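Local structure of hydroxylase (Rhodococcus sp., 2OR0) at residues T330-A335 and A396-G401; G401-P404 and M408-M411; G257-V262 and V310-T315; S131-M136 and M248-M253; E75-E80 and R318-V323. The protein probably acts as a flavin-dependent hydroxylase of the acyl-CoA dehydrogenase superfamily, using reduced flavin and molecular oxygen. One frame throughout, in Å; residues are numbered along the deposited sequence. Where two conformers were deposited one is given.

Interaction 1 (T330-A335 and A396-G401). With ACT (acetate ion), chain E.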
# COMPACT_ATOMS: atom_id res chain seq x y z
N THR A 330 6.41 6.63 -20.96
CA THR A 330 5.87 5.66 -21.92
C THR A 330 5.30 4.39 -21.28
O THR A 330 5.59 4.10 -20.12
CB THR A 330 6.91 5.25 -22.97
OG1 THR A 330 7.90 4.39 -22.38
CG2 THR A 330 7.57 6.48 -23.60
N PHE A 331 4.49 3.66 -22.05
CA PHE A 331 3.89 2.39 -21.62
C PHE A 331 5.01 1.42 -21.21
O PHE A 331 4.92 0.87 -20.13
CB PHE A 331 3.00 1.78 -22.73
CG PHE A 331 2.44 0.42 -22.38
CD1 PHE A 331 1.24 0.31 -21.70
CD2 PHE A 331 3.11 -0.74 -22.73
CE1 PHE A 331 0.71 -0.97 -21.37
CE2 PHE A 331 2.59 -2.02 -22.39
CZ PHE A 331 1.39 -2.11 -21.71
N GLU A 332 6.04 1.26 -22.05
CA GLU A 332 7.23 0.43 -21.74
C GLU A 332 7.90 0.81 -20.42
O GLU A 332 8.21 -0.06 -19.61
CB GLU A 332 8.27 0.44 -22.88
CG GLU A 332 9.51 -0.51 -22.62
CD GLU A 332 10.55 -0.53 -23.76
OE1 GLU A 332 10.22 -0.18 -24.92
OE2 GLU A 332 11.72 -0.91 -23.50
N GLU A 333 8.08 2.11 -20.20
CA GLU A 333 8.61 2.60 -18.95
C GLU A 333 7.71 2.23 -17.78
O GLU A 333 8.20 1.81 -16.73
CB GLU A 333 8.81 4.12 -19.00
CG GLU A 333 10.02 4.54 -19.85
CD GLU A 333 10.18 6.07 -19.99
OE1 GLU A 333 9.18 6.82 -19.87
OE2 GLU A 333 11.33 6.52 -20.21
N ARG A 334 6.40 2.39 -17.95
CA ARG A 334 5.47 2.00 -16.90
C ARG A 334 5.51 0.50 -16.59
O ARG A 334 5.42 0.10 -15.44
CB ARG A 334 4.07 2.49 -17.24
CG ARG A 334 3.81 3.96 -16.86
CD ARG A 334 2.88 4.65 -17.88
NE ARG A 334 1.59 3.97 -18.02
CZ ARG A 334 0.86 3.94 -19.14
NH1 ARG A 334 1.30 4.56 -20.23
NH2 ARG A 334 -0.31 3.30 -19.16
N ALA A 335 5.64 -0.31 -17.63
CA ALA A 335 5.61 -1.77 -17.57
C ALA A 335 6.85 -2.26 -16.82
O ALA A 335 6.78 -3.15 -15.96
CB ALA A 335 5.58 -2.37 -18.98
N ALA A 396 8.67 -7.74 -20.77
CA ALA A 396 9.63 -8.38 -21.67
C ALA A 396 9.19 -8.29 -23.15
O ALA A 396 10.03 -8.12 -24.06
CB ALA A 396 9.84 -9.84 -21.28
N LEU A 397 7.89 -8.45 -23.39
CA LEU A 397 7.37 -8.34 -24.75
C LEU A 397 7.59 -6.92 -25.32
O LEU A 397 8.00 -6.78 -26.47
CB LEU A 397 5.89 -8.77 -24.83
CG LEU A 397 5.23 -8.71 -26.24
CD1 LEU A 397 5.88 -9.70 -27.19
CD2 LEU A 397 3.74 -8.97 -26.16
N THR A 398 7.36 -5.88 -24.52
CA THR A 398 7.62 -4.52 -25.02
C THR A 398 9.10 -4.33 -25.38
O THR A 398 9.42 -3.68 -26.38
CB THR A 398 7.13 -3.40 -24.08
OG1 THR A 398 7.91 -3.41 -22.87
CG2 THR A 398 5.69 -3.61 -23.72
N GLN A 399 9.98 -4.95 -24.60
CA GLN A 399 11.42 -4.83 -24.84
C GLN A 399 11.83 -5.53 -26.11
O GLN A 399 12.82 -5.15 -26.72
CB GLN A 399 12.24 -5.35 -23.66
CG GLN A 399 12.16 -4.43 -22.46
CD GLN A 399 13.15 -4.82 -21.39
OE1 GLN A 399 12.78 -5.42 -20.39
NE2 GLN A 399 14.43 -4.49 -21.61
N LEU A 400 11.07 -6.53 -26.52
CA LEU A 400 11.31 -7.19 -27.80
C LEU A 400 10.63 -6.49 -28.97
O LEU A 400 10.69 -6.97 -30.10
CB LEU A 400 10.79 -8.62 -27.76
CG LEU A 400 11.65 -9.82 -27.41
CD1 LEU A 400 12.59 -9.55 -26.31
CD2 LEU A 400 10.69 -10.93 -27.03
N GLY A 401 9.98 -5.37 -28.71
CA GLY A 401 9.30 -4.62 -29.75
C GLY A 401 7.83 -4.93 -29.96
O GLY A 401 7.20 -4.34 -30.84
C ACT E . -1.90 2.59 -22.36
O ACT E . -1.17 2.56 -23.36
OXT ACT E . -1.84 3.64 -21.69
CH3 ACT E . -2.80 1.44 -21.97
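Thr398 OG1 hydrogen-bonds back to Ser395 O in its own helix, and the methylene Glu332 CG packs against the same oxygen at 3.3 Å. The contact packs the first turn of helix 331-356 against the last turn of helix 389-399. Both ends are closed by classic motifs. Thr330 and Glu333 form a capping box, in which Glu333 N donates to Thr330 OG1 (3.2 Å) and Thr330 N to Glu333 OE1 (3.0 Å). Gly401, at positive phi, completes a Schellman motif behind Thr398. Between the helices the Glu332 and Thr398 side chains run alongside each other, antiparallel, and the extended glutamate chain carries Glu332 OE2 on to Gln399 CG at 3.7 Å. No polar pair forms there; the Gln399 amide turns instead to Arg339. Thr398 uses its two branches differently. With chi1 at 67° the hydroxyl sits between the backbone N and the carbonyl carbon, while the methyl points to Phe331. The Phe331 ring swings out anti to its own N (chi1 176°) and presents its edge to that methyl. Three residues on from Phe331, Arg334 NH2 donates to acetate OXT at 3.0 Å, nearly straight and in the guanidinium plane, and the Phe331 ring also borders this ion. It is Phe331 CE2 that meets Thr398 CG2, at 3.7 Å.

Interaction 2 (G401-P404 and M408-M411). With ACT (acetate ion), chain E.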
# COMPACT_ATOMS: atom_id res chain seq x y z
N GLY A 401 9.98 -5.37 -28.71
CA GLY A 401 9.30 -4.62 -29.75
C GLY A 401 7.83 -4.93 -29.96
O GLY A 401 7.20 -4.34 -30.84
N GLY A 402 7.28 -5.84 -29.13
CA GLY A 402 5.90 -6.28 -29.25
C GLY A 402 4.95 -5.38 -28.50
O GLY A 402 5.38 -4.51 -27.74
N GLU A 403 3.65 -5.57 -28.70
CA GLU A 403 2.65 -4.80 -27.96
C GLU A 403 1.71 -5.73 -27.21
O GLU A 403 1.00 -6.53 -27.82
CB GLU A 403 1.88 -3.78 -28.84
CG GLU A 403 2.43 -2.32 -28.75
CD GLU A 403 2.00 -1.56 -27.47
OE1 GLU A 403 0.82 -1.15 -27.38
OE2 GLU A 403 2.83 -1.33 -26.56
N PRO A 404 1.74 -5.66 -25.87
CA PRO A 404 0.76 -6.30 -25.02
C PRO A 404 -0.64 -5.88 -25.42
O PRO A 404 -0.90 -4.69 -25.64
CB PRO A 404 1.09 -5.74 -23.63
CG PRO A 404 2.52 -5.48 -23.69
CD PRO A 404 2.77 -4.97 -25.08
N MSE A 408 -3.39 -8.17 -20.91
CA MSE A 408 -1.96 -8.08 -20.69
C MSE A 408 -1.46 -6.64 -20.56
O MSE A 408 -0.28 -6.40 -20.27
CB MSE A 408 -1.22 -8.85 -21.79
CG MSE A 408 -1.28 -10.37 -21.61
SE MSE A 408 0.33 -11.10 -20.75
CE MSE A 408 1.57 -10.34 -22.06
N ARG A 409 -2.37 -5.67 -20.75
CA ARG A 409 -2.04 -4.25 -20.50
C ARG A 409 -2.51 -3.78 -19.14
O ARG A 409 -2.22 -2.66 -18.75
CB ARG A 409 -2.62 -3.29 -21.58
CG ARG A 409 -2.10 -3.55 -22.97
CD ARG A 409 -2.66 -2.54 -24.01
NE ARG A 409 -1.96 -1.25 -23.99
CZ ARG A 409 -0.81 -1.01 -24.61
NH1 ARG A 409 -0.19 -1.96 -25.30
NH2 ARG A 409 -0.25 0.18 -24.54
N ALA A 410 -3.27 -4.61 -18.42
CA ALA A 410 -3.83 -4.21 -17.13
C ALA A 410 -2.76 -3.81 -16.11
O ALA A 410 -1.65 -4.35 -16.14
CB ALA A 410 -4.71 -5.35 -16.55
N MSE A 411 -3.11 -2.86 -15.24
CA MSE A 411 -2.24 -2.35 -14.17
C MSE A 411 -0.88 -1.75 -14.59
O MSE A 411 0.06 -1.71 -13.78
CB MSE A 411 -2.07 -3.38 -13.03
CG MSE A 411 -3.10 -3.28 -11.90
SE MSE A 411 -3.09 -1.63 -10.83
CE MSE A 411 -1.24 -1.13 -10.88
C ACT E . -1.90 2.59 -22.36
O ACT E . -1.17 2.56 -23.36
OXT ACT E . -1.84 3.64 -21.69
CH3 ACT E . -2.80 1.44 -21.97
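Arg409 NH1 ties the two segments together by reaching both Pro404 O and the carboxylate of Glu403. The bond from Arg409 NH1 to Pro404 O, 2.8 Å, is the sounder one: with an N-H...O angle of 165°, it runs in the carbonyl plane and in the plane of the guanidinium group. A bend at chi3 (80°) folds the arginine chain back, bringing NH1 to this oxygen while Arg409 CG and CD lie beside the same carbonyl. Pro404 is the tightly packed part. Its CB stands 3.7 Å from Met408 O and 3.9 Å from Arg409 CG, and the buried ring is backed by Phe331, Ala394 and Thr398. Met408, a selenomethionine, adds its CB at 4.3 Å from Pro404 CB and leans on helix 389-399. The outer side is looser. There the exposed Glu403 forms a salt bridge with Arg409, its carboxylate turned 62° from the guanidinium plane; the modelled OE1 to NH1 separation is too short to be trusted in detail. Arg409 NH2 donates to acetate O at 2.8 Å, and Arg334 NH2 holds the same ion. Phe331 makes a cation-pi contact with Arg409. The arrangement is that of a small anion site between two arginines, occupied here by an acetate probably from the crystallisation liquor, where the C-terminal tail folds back after helix 389-399.

Interaction 3 (G257-V262 and V310-T315)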
# COMPACT_ATOMS: atom_id res chain seq x y z
N GLY A 257 3.06 2.42 -2.23
CA GLY A 257 2.80 2.31 -0.81
C GLY A 257 2.74 0.87 -0.31
O GLY A 257 3.21 0.56 0.79
N ILE A 258 2.16 0.01 -1.13
CA ILE A 258 1.94 -1.39 -0.77
C ILE A 258 3.29 -2.16 -0.72
O ILE A 258 3.59 -2.82 0.25
CB ILE A 258 0.96 -2.06 -1.79
CG1 ILE A 258 -0.49 -1.60 -1.51
CG2 ILE A 258 1.04 -3.55 -1.71
CD1 ILE A 258 -1.44 -1.87 -2.65
N THR A 259 4.08 -2.04 -1.78
CA THR A 259 5.41 -2.67 -1.83
C THR A 259 6.40 -2.03 -0.85
O THR A 259 7.17 -2.73 -0.20
CB THR A 259 5.92 -2.70 -3.27
OG1 THR A 259 4.94 -3.38 -4.05
CG2 THR A 259 7.25 -3.45 -3.39
N ALA A 260 6.34 -0.71 -0.68
CA ALA A 260 7.11 -0.07 0.41
C ALA A 260 6.79 -0.67 1.78
O ALA A 260 7.70 -0.94 2.57
CB ALA A 260 6.90 1.44 0.42
N ALA A 261 5.50 -0.89 2.07
CA ALA A 261 5.10 -1.52 3.33
C ALA A 261 5.70 -2.90 3.46
O ALA A 261 6.28 -3.19 4.49
CB ALA A 261 3.57 -1.56 3.46
N VAL A 262 5.61 -3.72 2.41
CA VAL A 262 6.24 -5.04 2.43
C VAL A 262 7.77 -4.94 2.69
O VAL A 262 8.32 -5.69 3.49
CB VAL A 262 5.96 -5.84 1.14
CG1 VAL A 262 6.80 -7.13 1.09
CG2 VAL A 262 4.44 -6.18 1.04
N VAL A 310 16.01 0.20 -2.72
CA VAL A 310 16.61 1.17 -3.66
C VAL A 310 15.97 1.09 -5.02
O VAL A 310 15.71 2.12 -5.63
CB VAL A 310 18.18 1.08 -3.76
CG1 VAL A 310 18.83 1.15 -2.35
CG2 VAL A 310 18.61 -0.16 -4.46
N SER A 311 15.70 -0.14 -5.48
CA SER A 311 15.07 -0.36 -6.78
C SER A 311 13.70 0.27 -6.90
O SER A 311 13.40 0.89 -7.91
CB SER A 311 14.94 -1.85 -7.05
OG SER A 311 16.22 -2.33 -7.33
N LEU A 312 12.86 0.03 -5.91
CA LEU A 312 11.49 0.55 -5.89
C LEU A 312 11.48 2.09 -5.96
O LEU A 312 10.72 2.72 -6.72
CB LEU A 312 10.76 0.10 -4.61
CG LEU A 312 9.29 0.56 -4.48
CD1 LEU A 312 8.32 -0.06 -5.49
CD2 LEU A 312 8.77 0.37 -3.07
N ILE A 313 12.32 2.67 -5.12
CA ILE A 313 12.41 4.11 -4.99
C ILE A 313 13.03 4.77 -6.24
O ILE A 313 12.60 5.86 -6.64
CB ILE A 313 13.11 4.49 -3.68
CG1 ILE A 313 12.38 3.88 -2.49
CG2 ILE A 313 13.16 6.04 -3.47
CD1 ILE A 313 12.96 4.33 -1.10
N GLU A 314 13.99 4.10 -6.87
CA GLU A 314 14.64 4.63 -8.09
C GLU A 314 13.64 4.86 -9.23
O GLU A 314 13.68 5.91 -9.92
CB GLU A 314 15.81 3.73 -8.52
CG GLU A 314 16.71 4.28 -9.65
CD GLU A 314 16.12 4.13 -11.07
OE1 GLU A 314 15.41 3.12 -11.40
OE2 GLU A 314 16.38 5.04 -11.89
N THR A 315 12.71 3.91 -9.43
CA THR A 315 11.65 4.10 -10.42
C THR A 315 10.88 5.42 -10.21
O THR A 315 10.67 6.17 -11.17
CB THR A 315 10.63 2.95 -10.40
OG1 THR A 315 11.32 1.70 -10.64
CG2 THR A 315 9.57 3.18 -11.49
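Leu312 points toward helix 250-277 and sets CD2 on the backbone where Thr259 joins Ala260. Its CG stands anti to the backbone N (chi1 -179°), which carries the branched end out from helix 292-324. Leu312 CD2 lies over the turn of the opposite helix, 3.6 Å from Ala260 N and 4.0 Å from Thr259 C, with Ala260 CB flanking it at 4.1 Å. Thr259 CG2 lies 4.1 Å from both Leu312 CD1 and CD2. The leucine and threonine side chains meet at a slant, and the threonine offers its methyl rather than its hydroxyl. The reason lies in its own rotation: with chi1 at -56° CG2 is anti to the backbone N and faces Leu312, whereas OG1 lies beside that N. From there the hydroxyl oxygen hydrogen-bonds Gln341 NE2 of helix 331-356 and His386 NE2, and has a weaker link to Pro255 O. Ala260 contributes little bulk, which lets the leucine approach the main chain itself. The same alanine touches Val85 of helix 78-91, and Leu312 leans on Gln341, so the contact lies where helices 78-91, 250-277, 292-324 and 331-356 come together. It belongs to the helical bundle of the acyl-CoA dehydrogenase C-terminal domain, well inside the molecule. Chemically the contact rests on van der Waals packing of buried apolar groups: three residues meet through methyls and backbone, and the buried hydroxyl of Thr259 is satisfied by partners beside the interface rather than across it.

Interaction 4 (S131-M136 and M248-M253)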
# COMPACT_ATOMS: atom_id res chain seq x y z
N SER A 131 -10.18 1.33 1.05
CA SER A 131 -10.17 0.64 -0.23
C SER A 131 -11.14 -0.56 -0.15
O SER A 131 -11.89 -0.71 0.83
CB SER A 131 -8.73 0.13 -0.50
OG SER A 131 -8.31 -0.81 0.51
N PRO A 132 -11.05 -1.51 -1.10
CA PRO A 132 -10.20 -1.76 -2.28
C PRO A 132 -10.67 -1.24 -3.63
O PRO A 132 -11.87 -1.11 -3.88
CB PRO A 132 -10.17 -3.28 -2.34
CG PRO A 132 -11.60 -3.64 -1.95
CD PRO A 132 -12.00 -2.63 -0.88
N TYR A 133 -9.69 -1.03 -4.51
CA TYR A 133 -9.96 -0.73 -5.91
C TYR A 133 -10.43 -1.92 -6.74
O TYR A 133 -10.89 -1.72 -7.85
CB TYR A 133 -8.70 -0.18 -6.57
CG TYR A 133 -8.31 1.18 -6.07
CD1 TYR A 133 -9.11 2.29 -6.31
CD2 TYR A 133 -7.11 1.36 -5.36
CE1 TYR A 133 -8.73 3.55 -5.86
CE2 TYR A 133 -6.72 2.64 -4.91
CZ TYR A 133 -7.54 3.73 -5.17
OH TYR A 133 -7.18 5.00 -4.72
N ALA A 134 -10.29 -3.15 -6.23
CA ALA A 134 -10.75 -4.33 -6.97
C ALA A 134 -12.20 -4.11 -7.41
O ALA A 134 -13.03 -3.68 -6.61
CB ALA A 134 -10.64 -5.61 -6.13
N PRO A 135 -12.49 -4.35 -8.70
CA PRO A 135 -13.81 -4.03 -9.26
C PRO A 135 -14.87 -5.09 -8.91
O PRO A 135 -15.47 -5.70 -9.81
CB PRO A 135 -13.53 -4.01 -10.76
CG PRO A 135 -12.46 -5.01 -10.93
CD PRO A 135 -11.59 -4.92 -9.71
N MSE A 136 -15.10 -5.24 -7.60
CA MSE A 136 -15.95 -6.30 -7.06
C MSE A 136 -17.43 -5.95 -7.06
O MSE A 136 -18.28 -6.76 -6.69
CB MSE A 136 -15.49 -6.68 -5.64
CG MSE A 136 -14.28 -7.60 -5.59
SE MSE A 136 -14.39 -8.96 -6.99
CE MSE A 136 -13.01 -8.26 -8.20
N MSE A 248 1.94 11.86 -11.63
CA MSE A 248 2.64 10.55 -11.64
C MSE A 248 1.74 9.41 -12.18
O MSE A 248 0.53 9.49 -12.07
CB MSE A 248 3.14 10.21 -10.23
CG MSE A 248 4.28 11.11 -9.73
SE MSE A 248 5.97 10.61 -10.52
CE MSE A 248 6.23 8.84 -9.62
N PRO A 249 2.34 8.36 -12.80
CA PRO A 249 1.47 7.25 -13.22
C PRO A 249 0.80 6.56 -12.03
O PRO A 249 1.46 6.32 -11.01
CB PRO A 249 2.44 6.29 -13.91
CG PRO A 249 3.65 7.17 -14.31
CD PRO A 249 3.75 8.12 -13.17
N TYR A 250 -0.49 6.21 -12.18
CA TYR A 250 -1.23 5.44 -11.17
C TYR A 250 -0.54 4.09 -10.88
O TYR A 250 -0.43 3.70 -9.73
CB TYR A 250 -2.69 5.22 -11.63
CG TYR A 250 -3.57 4.38 -10.70
CD1 TYR A 250 -4.31 4.96 -9.66
CD2 TYR A 250 -3.66 2.99 -10.86
CE1 TYR A 250 -5.12 4.18 -8.81
CE2 TYR A 250 -4.47 2.22 -10.03
CZ TYR A 250 -5.18 2.81 -9.02
OH TYR A 250 -5.97 1.99 -8.23
N SER A 251 -0.06 3.42 -11.92
CA SER A 251 0.60 2.13 -11.77
C SER A 251 1.92 2.19 -11.02
O SER A 251 2.42 1.16 -10.56
CB SER A 251 0.81 1.47 -13.12
OG SER A 251 1.77 2.14 -13.91
N CYS A 252 2.50 3.39 -10.91
CA CYS A 252 3.60 3.58 -10.02
C CYS A 252 3.10 3.89 -8.60
O CYS A 252 3.51 3.21 -7.64
CB CYS A 252 4.54 4.69 -10.52
SG CYS A 252 5.96 4.97 -9.41
N MSE A 253 2.21 4.87 -8.46
CA MSE A 253 1.89 5.40 -7.13
C MSE A 253 1.07 4.42 -6.26
O MSE A 253 1.26 4.34 -5.02
CB MSE A 253 1.15 6.75 -7.25
CG MSE A 253 1.99 7.87 -7.88
SE MSE A 253 3.60 8.25 -6.82
CE MSE A 253 2.87 8.69 -5.15
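The Tyr133 ring receives Tyr250 OH over one face, with the oxygen 3.1 Å above the plane and displaced toward the rim, where CD2 is 3.2 Å away and CG 3.3 Å. Tyr250 for its part comes edge-on: the ring centres are 5.6 Å apart and the planes stand at 79°, a T-shaped pair led by the phenol oxygen. Tyr250 reaches this far because its CG is anti to the backbone N (chi1 177°), extending the ring from the first turn of helix 250-277, with Tyr250 CA and Tyr133 CA 11.9 Å apart. Around the pair the rings of Phe254, His184 and Phe165 also meet Tyr133, Phe254 edge-to-face, and the Tyr133 hydroxyl makes a weak hydrogen bond to Glu108. Replacing Tyr133 with an alanine would probably leave the Tyr250 hydroxyl without the ring it rests on, open a gap within the aromatic cluster and deprive Glu108 of its weak partner. The buried cluster joins the loop between strands 129-130 and 137-142 to the start of helix 250-277. Such a junction of a beta domain with C-terminal helices is characteristic of the acyl-CoA dehydrogenase fold, whose other members bind their flavin near this boundary, as this protein may do too.

Interaction 5 (E75-E80 and R318-V323)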
# COMPACT_ATOMS: atom_id res chain seq x y z
N GLU A 75 1.96 17.17 0.00
CA GLU A 75 2.43 16.88 -1.36
C GLU A 75 3.90 16.47 -1.48
O GLU A 75 4.61 16.92 -2.39
CB GLU A 75 2.14 18.05 -2.32
CG GLU A 75 0.70 18.53 -2.23
CD GLU A 75 0.44 19.83 -3.01
OE1 GLU A 75 1.28 20.22 -3.85
OE2 GLU A 75 -0.63 20.43 -2.77
N VAL A 76 4.35 15.56 -0.60
CA VAL A 76 5.75 15.11 -0.62
C VAL A 76 6.15 14.44 -1.95
O VAL A 76 5.30 13.98 -2.71
CB VAL A 76 6.13 14.26 0.64
CG1 VAL A 76 5.75 15.00 1.90
CG2 VAL A 76 5.49 12.87 0.61
N HIS A 77 7.46 14.43 -2.22
CA HIS A 77 8.05 13.69 -3.33
C HIS A 77 7.76 12.20 -3.05
O HIS A 77 7.82 11.78 -1.90
CB HIS A 77 9.57 13.93 -3.34
CG HIS A 77 10.28 13.35 -4.52
ND1 HIS A 77 10.70 12.03 -4.57
CD2 HIS A 77 10.63 13.90 -5.71
CE1 HIS A 77 11.27 11.80 -5.74
NE2 HIS A 77 11.24 12.92 -6.45
N PRO A 78 7.45 11.40 -4.09
CA PRO A 78 7.22 9.95 -3.92
C PRO A 78 8.28 9.23 -3.07
O PRO A 78 7.95 8.29 -2.34
CB PRO A 78 7.26 9.43 -5.36
CG PRO A 78 6.79 10.56 -6.18
CD PRO A 78 7.31 11.81 -5.50
N ARG A 79 9.55 9.65 -3.18
CA ARG A 79 10.62 9.02 -2.39
C ARG A 79 10.34 9.18 -0.92
O ARG A 79 10.47 8.22 -0.17
CB ARG A 79 12.01 9.59 -2.72
CG ARG A 79 13.08 9.31 -1.65
CD ARG A 79 14.48 9.81 -2.07
NE ARG A 79 15.07 9.01 -3.16
CZ ARG A 79 15.75 7.88 -2.98
NH1 ARG A 79 16.26 7.24 -4.03
NH2 ARG A 79 15.93 7.37 -1.77
N GLU A 80 9.95 10.38 -0.50
CA GLU A 80 9.63 10.62 0.90
C GLU A 80 8.43 9.79 1.39
O GLU A 80 8.43 9.29 2.52
CB GLU A 80 9.34 12.11 1.18
CG GLU A 80 9.04 12.32 2.68
CD GLU A 80 8.99 13.78 3.11
OE1 GLU A 80 9.25 14.67 2.28
OE2 GLU A 80 8.71 14.02 4.29
N ARG A 318 12.92 8.74 -10.90
CA ARG A 318 13.09 8.92 -12.33
C ARG A 318 11.80 9.34 -13.00
O ARG A 318 11.82 10.23 -13.87
CB ARG A 318 13.64 7.66 -12.96
CG ARG A 318 13.81 7.69 -14.46
CD ARG A 318 14.78 6.55 -14.93
NE ARG A 318 14.58 5.36 -14.09
CZ ARG A 318 13.63 4.44 -14.30
NH1 ARG A 318 13.50 3.41 -13.47
NH2 ARG A 318 12.81 4.55 -15.34
N PHE A 319 10.69 8.70 -12.62
CA PHE A 319 9.37 9.09 -13.14
C PHE A 319 9.09 10.54 -12.73
O PHE A 319 8.62 11.34 -13.54
CB PHE A 319 8.28 8.15 -12.60
CG PHE A 319 8.17 6.82 -13.33
CD1 PHE A 319 9.16 6.37 -14.21
CD2 PHE A 319 7.07 5.97 -13.08
CE1 PHE A 319 9.06 5.13 -14.87
CE2 PHE A 319 6.95 4.73 -13.74
CZ PHE A 319 7.95 4.31 -14.63
N TYR A 320 9.35 10.87 -11.47
CA TYR A 320 9.13 12.23 -11.01
C TYR A 320 9.94 13.24 -11.84
O TYR A 320 9.41 14.28 -12.20
CB TYR A 320 9.45 12.39 -9.53
CG TYR A 320 9.06 13.76 -8.97
CD1 TYR A 320 7.81 13.96 -8.39
CD2 TYR A 320 9.96 14.85 -9.02
CE1 TYR A 320 7.45 15.21 -7.89
CE2 TYR A 320 9.61 16.11 -8.50
CZ TYR A 320 8.35 16.27 -7.94
OH TYR A 320 7.98 17.49 -7.43
N ASP A 321 11.21 12.92 -12.12
CA ASP A 321 12.09 13.77 -12.93
C ASP A 321 11.54 14.03 -14.32
O ASP A 321 11.51 15.18 -14.75
CB ASP A 321 13.51 13.20 -13.03
CG ASP A 321 14.32 13.48 -11.79
OD1 ASP A 321 13.94 14.40 -11.03
OD2 ASP A 321 15.35 12.79 -11.56
N LYS A 322 11.11 12.97 -15.01
CA LYS A 322 10.42 13.12 -16.28
C LYS A 322 9.15 13.97 -16.20
O LYS A 322 8.95 14.85 -17.04
CB LYS A 322 10.13 11.75 -16.92
CG LYS A 322 11.37 11.07 -17.40
CD LYS A 322 11.13 9.67 -17.92
CE LYS A 322 12.40 9.15 -18.63
NZ LYS A 322 13.61 9.15 -17.70
N VAL A 323 8.30 13.73 -15.20
CA VAL A 323 7.09 14.54 -15.02
C VAL A 323 7.42 16.03 -14.71
O VAL A 323 6.81 16.92 -15.30
CB VAL A 323 6.12 13.96 -13.96
CG1 VAL A 323 4.92 14.84 -13.80
CG2 VAL A 323 5.67 12.54 -14.35
O HOH W 1 13.10 12.85 -8.65
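His77 is the N-cap of helix 78-91, and the ring that caps the helix also packs on Tyr320 of helix 292-324. On the capping side ND1 accepts the backbone N-H of Arg79 at 3.0 Å, with the donor 22° out of the imidazole plane. The opposite end of the ring leans on the tyrosine: His77 CD2 lies 3.4 Å above the centre of the Tyr320 ring, and NE2 is 3.4 Å from Tyr320 CG. It is a strongly tilted edge-to-face pair, the planes 53° apart and the centroids separated by 4.3 Å. Both rings leave their backbones with CG anti to N (chi1 -174° for His77), which extends each toward the other helix. The Pro78 side chain meets that of Tyr320 at about a right angle, Pro78 CD 3.6 Å from Tyr320 CD1. A water lies 2.9 Å from His77 NE2 and donates weakly to Asp321 OD1. A serine in place of Tyr320 lacks the ring on which the imidazole rests, and would probably leave the capping ring freer to turn and Pro78 less covered. Pro78 also touches Ala316 of helix 292-324 and Met253 and Leu256 of helix 250-277, wedging the start of helix 78-91 against both.

How the interactions relate
Interactions 3 and 4 are buried, each centred about 10 Å from the centre of the chain, and share helix 250-277: one packs it by methyls, the other by aromatic rings. Interaction 5, partly exposed, uses helix 292-324 as interaction 3 does, and adds a capping bond and a water; Met248 and Cys252 of interaction 4 pack on its Tyr320 and Phe319. Interactions 1 and 2 lie farther out, their centres about 7 Å apart, and share Gly401. Charge gathers there, with Arg334 from one and Arg409 from the other holding the same acetate. Met411 joins this periphery to the interior by packing on Ser251 and Tyr250.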